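Local coordinates for nuclear polyadenylated RNA-binding protein NAB2 (Saccharomyces cerevisiae, PDB 2V75) that binds the poly(A) tails of mRNAs and pre-mRNAs, protecting them from degradation by the exosome, and takes part in tail-length control and nuclear export, at residues V36-N41 with E46-E51. Sequence-based numbering, arbitrary orientation.
Sequences VLLIVN and ESVVDE
Glu51 brings a flat carboxylate to this contact but meets Leu38 through its aliphatic stem: Glu51 CG lies 3.6 Å from Leu38 CD1, with Leu38 CD2 slightly farther away, and the two side chains cross at about a right angle. CG stands anti to the backbone N of Glu51 (chi1 168°) and the chain then bends at chi2, carrying the carboxylate beyond the leucine so that OE2 hydrogen-bonds Tyr34 OH, one turn before Leu38 on helix 28-40. The other flat group, the Asn41 amide, stays on its own helix: ND2 donates a nearly straight 2.9 Å bond to a lone pair of Leu37 O, with that oxygen close to the amide plane, at the point where the chain leaves helical geometry; the same oxygen also takes a weak bond from Asn41 N. Val48, one turn before Glu51 on the same helix face, meets Leu38 alongside, the two side chains running past each other in opposite directions; CG1 reaches Leu38 CD1 at 3.9 Å, and both valine methyls also come up against Leu38 CB from the same side. Ile39 CG1 approaches Val48 CG2 more loosely, at 4.4 Å, and both residues also pack on helix 61-79. The result is a near-antiparallel helical hairpin in the helical N-terminal, Mlp1-binding domain; the axes of the two short segments approach to 9.9 Å at 156°. Apolar packing supplies the direct grip between these segments, while Glu51 serves twice, its methylenes extending the apolar surface and its carboxylate adding a polar tie to Tyr34.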
ATOM      1  N   VAL A  36      -5.961   2.515   0.951  1.00 41.78           N
ATOM      2  CA  VAL A  36      -6.000   3.568   1.931  1.00 39.11           C
ATOM      3  C   VAL A  36      -7.374   3.718   2.553  1.00 39.45           C
ATOM      4  O   VAL A  36      -7.467   3.986   3.735  1.00 42.41           O
ATOM      5  CB  VAL A  36      -5.486   4.852   1.299  1.00 44.67           C
ATOM      6  CG1 VAL A  36      -5.779   6.065   2.194  1.00 44.68           C
ATOM      7  CG2 VAL A  36      -4.003   4.643   0.959  1.00 41.89           C
ATOM      8  N   LEU A  37      -8.444   3.505   1.786  1.00 41.33           N
ATOM      9  CA  LEU A  37      -9.789   3.465   2.330  1.00 41.02           C
ATOM     10  C   LEU A  37      -9.898   2.388   3.421  1.00 37.30           C
ATOM     11  O   LEU A  37     -10.522   2.646   4.474  1.00 38.51           O
ATOM     12  CB  LEU A  37     -10.813   3.168   1.222  1.00 41.41           C
ATOM     13  CG  LEU A  37     -12.265   2.944   1.627  1.00 43.61           C
ATOM     14  CD1 LEU A  37     -12.926   4.228   2.076  1.00 46.19           C
ATOM     15  CD2 LEU A  37     -13.067   2.341   0.474  1.00 42.24           C
ATOM     16  N   LEU A  38      -9.358   1.207   3.142  1.00 39.42           N
ATOM     17  CA  LEU A  38      -9.470   0.075   4.086  1.00 35.37           C
ATOM     18  C   LEU A  38      -8.665   0.395   5.359  1.00 40.76           C
ATOM     19  O   LEU A  38      -9.121   0.152   6.453  1.00 40.21           O
ATOM     20  CB  LEU A  38      -8.958  -1.202   3.428  1.00 40.61           C
ATOM     21  CG  LEU A  38      -9.894  -1.751   2.330  1.00 41.89           C
ATOM     22  CD1 LEU A  38      -9.209  -2.869   1.561  1.00 36.65           C
ATOM     23  CD2 LEU A  38     -11.239  -2.130   2.957  1.00 44.50           C
ATOM     24  N   ILE A  39      -7.499   1.005   5.210  1.00 38.12           N
ATOM     25  CA  ILE A  39      -6.574   1.215   6.338  1.00 40.45           C
ATOM     26  C   ILE A  39      -7.058   2.351   7.187  1.00 44.90           C
ATOM     27  O   ILE A  39      -7.258   2.195   8.388  1.00 48.43           O
ATOM     28  CB  ILE A  39      -5.132   1.476   5.904  1.00 43.09           C
ATOM     29  CG1 ILE A  39      -4.542   0.187   5.332  1.00 44.69           C
ATOM     30  CG2 ILE A  39      -4.324   2.068   7.088  1.00 47.77           C
ATOM     31  CD1 ILE A  39      -3.165   0.329   4.673  1.00 50.08           C
ATOM     32  N   VAL A  40      -7.348   3.484   6.553  1.00 43.12           N
ATOM     33  CA  VAL A  40      -7.796   4.626   7.299  1.00 50.37           C
ATOM     34  C   VAL A  40      -9.044   4.337   8.115  1.00 48.16           C
ATOM     35  O   VAL A  40      -9.267   4.940   9.157  1.00 55.98           O
ATOM     36  CB  VAL A  40      -8.087   5.774   6.340  1.00 53.86           C
ATOM     37  CG1 VAL A  40      -9.136   6.695   6.950  1.00 55.40           C
ATOM     38  CG2 VAL A  40      -6.755   6.460   6.043  1.00 50.84           C
ATOM     39  N   ASN A  41      -9.877   3.416   7.645  1.00 51.79           N
ATOM     40  CA  ASN A  41     -11.090   3.135   8.379  1.00 51.01           C
ATOM     41  C   ASN A  41     -10.990   2.065   9.454  1.00 50.69           C
ATOM     42  O   ASN A  41     -12.011   1.650  10.005  1.00 53.99           O
ATOM     43  CB  ASN A  41     -12.230   2.862   7.410  1.00 60.05           C
ATOM     44  CG  ASN A  41     -12.788   4.150   6.846  1.00 66.40           C
ATOM     45  OD1 ASN A  41     -13.504   4.879   7.542  1.00 71.20           O
ATOM     46  ND2 ASN A  41     -12.408   4.472   5.610  1.00 63.90           N
ATOM     47  N   GLU A  46      -4.707  -8.486   8.289  1.00 40.03           N
ATOM     48  CA  GLU A  46      -5.430  -9.620   7.727  1.00 46.50           C
ATOM     49  C   GLU A  46      -6.723  -9.276   6.968  1.00 40.26           C
ATOM     50  O   GLU A  46      -6.916  -9.757   5.852  1.00 47.72           O
ATOM     51  CB  GLU A  46      -5.784 -10.577   8.862  1.00 54.66           C
ATOM     52  CG  GLU A  46      -6.192  -9.871  10.204  1.00 60.00           C
ATOM     53  CD  GLU A  46      -5.055  -9.723  11.260  1.00 62.47           C
ATOM     54  OE1 GLU A  46      -4.077  -8.940  11.055  1.00 37.14           O
ATOM     55  OE2 GLU A  46      -5.198 -10.405  12.313  1.00 68.93           O
ATOM     56  N   SER A  47      -7.547  -8.402   7.542  1.00 44.04           N
ATOM     57  CA  SER A  47      -8.809  -7.973   6.926  1.00 44.03           C
ATOM     58  C   SER A  47      -8.548  -7.163   5.667  1.00 40.91           C
ATOM     59  O   SER A  47      -9.277  -7.251   4.682  1.00 41.13           O
ATOM     60  CB  SER A  47      -9.714  -7.206   7.904  1.00 43.61           C
ATOM     61  OG  SER A  47      -9.458  -5.796   7.902  1.00 43.24           O
ATOM     62  N   VAL A  48      -7.506  -6.358   5.648  1.00 39.58           N
ATOM     63  CA  VAL A  48      -7.217  -5.597   4.455  1.00 37.55           C
ATOM     64  C   VAL A  48      -6.701  -6.558   3.359  1.00 42.31           C
ATOM     65  O   VAL A  48      -7.077  -6.433   2.198  1.00 38.01           O
ATOM     66  CB  VAL A  48      -6.239  -4.439   4.713  1.00 37.48           C
ATOM     67  CG1 VAL A  48      -5.848  -3.753   3.404  1.00 39.57           C
ATOM     68  CG2 VAL A  48      -6.842  -3.513   5.821  1.00 40.19           C
ATOM     69  N   VAL A  49      -5.827  -7.485   3.716  1.00 38.51           N
ATOM     70  CA  VAL A  49      -5.296  -8.419   2.711  1.00 38.00           C
ATOM     71  C   VAL A  49      -6.411  -9.293   2.146  1.00 41.47           C
ATOM     72  O   VAL A  49      -6.590  -9.408   0.919  1.00 38.93           O
ATOM     73  CB  VAL A  49      -4.157  -9.243   3.294  1.00 38.39           C
ATOM     74  CG1 VAL A  49      -3.658 -10.283   2.267  1.00 44.24           C
ATOM     75  CG2 VAL A  49      -2.997  -8.301   3.643  1.00 36.83           C
ATOM     76  N   ASP A  50      -7.203  -9.830   3.053  1.00 43.83           N
ATOM     77  CA  ASP A  50      -8.420 -10.566   2.690  1.00 46.29           C
ATOM     78  C   ASP A  50      -9.291  -9.827   1.659  1.00 40.30           C
ATOM     79  O   ASP A  50      -9.686 -10.421   0.662  1.00 44.88           O
ATOM     80  CB  ASP A  50      -9.273 -10.834   3.927  1.00 44.21           C
ATOM     81  CG  ASP A  50      -8.762 -11.959   4.754  1.00 52.49           C
ATOM     82  OD1 ASP A  50      -7.865 -12.687   4.262  1.00 50.30           O
ATOM     83  OD2 ASP A  50      -9.294 -12.123   5.886  1.00 51.95           O
ATOM     84  N   GLU A  51      -9.590  -8.546   1.896  1.00 43.40           N
ATOM     85  CA  GLU A  51     -10.486  -7.790   1.054  1.00 43.63           C
ATOM     86  C   GLU A  51      -9.830  -7.614  -0.304  1.00 40.78           C
ATOM     87  O   GLU A  51     -10.493  -7.799  -1.327  1.00 41.55           O
ATOM     88  CB  GLU A  51     -10.893  -6.450   1.693  1.00 43.00           C
ATOM     89  CG  GLU A  51     -11.602  -5.442   0.815  1.00 56.27           C
ATOM     90  CD  GLU A  51     -13.121  -5.594   0.802  1.00 58.31           C
ATOM     91  OE1 GLU A  51     -13.591  -6.711   1.118  1.00 53.35           O
ATOM     92  OE2 GLU A  51     -13.818  -4.599   0.482  1.00 63.03           O
TER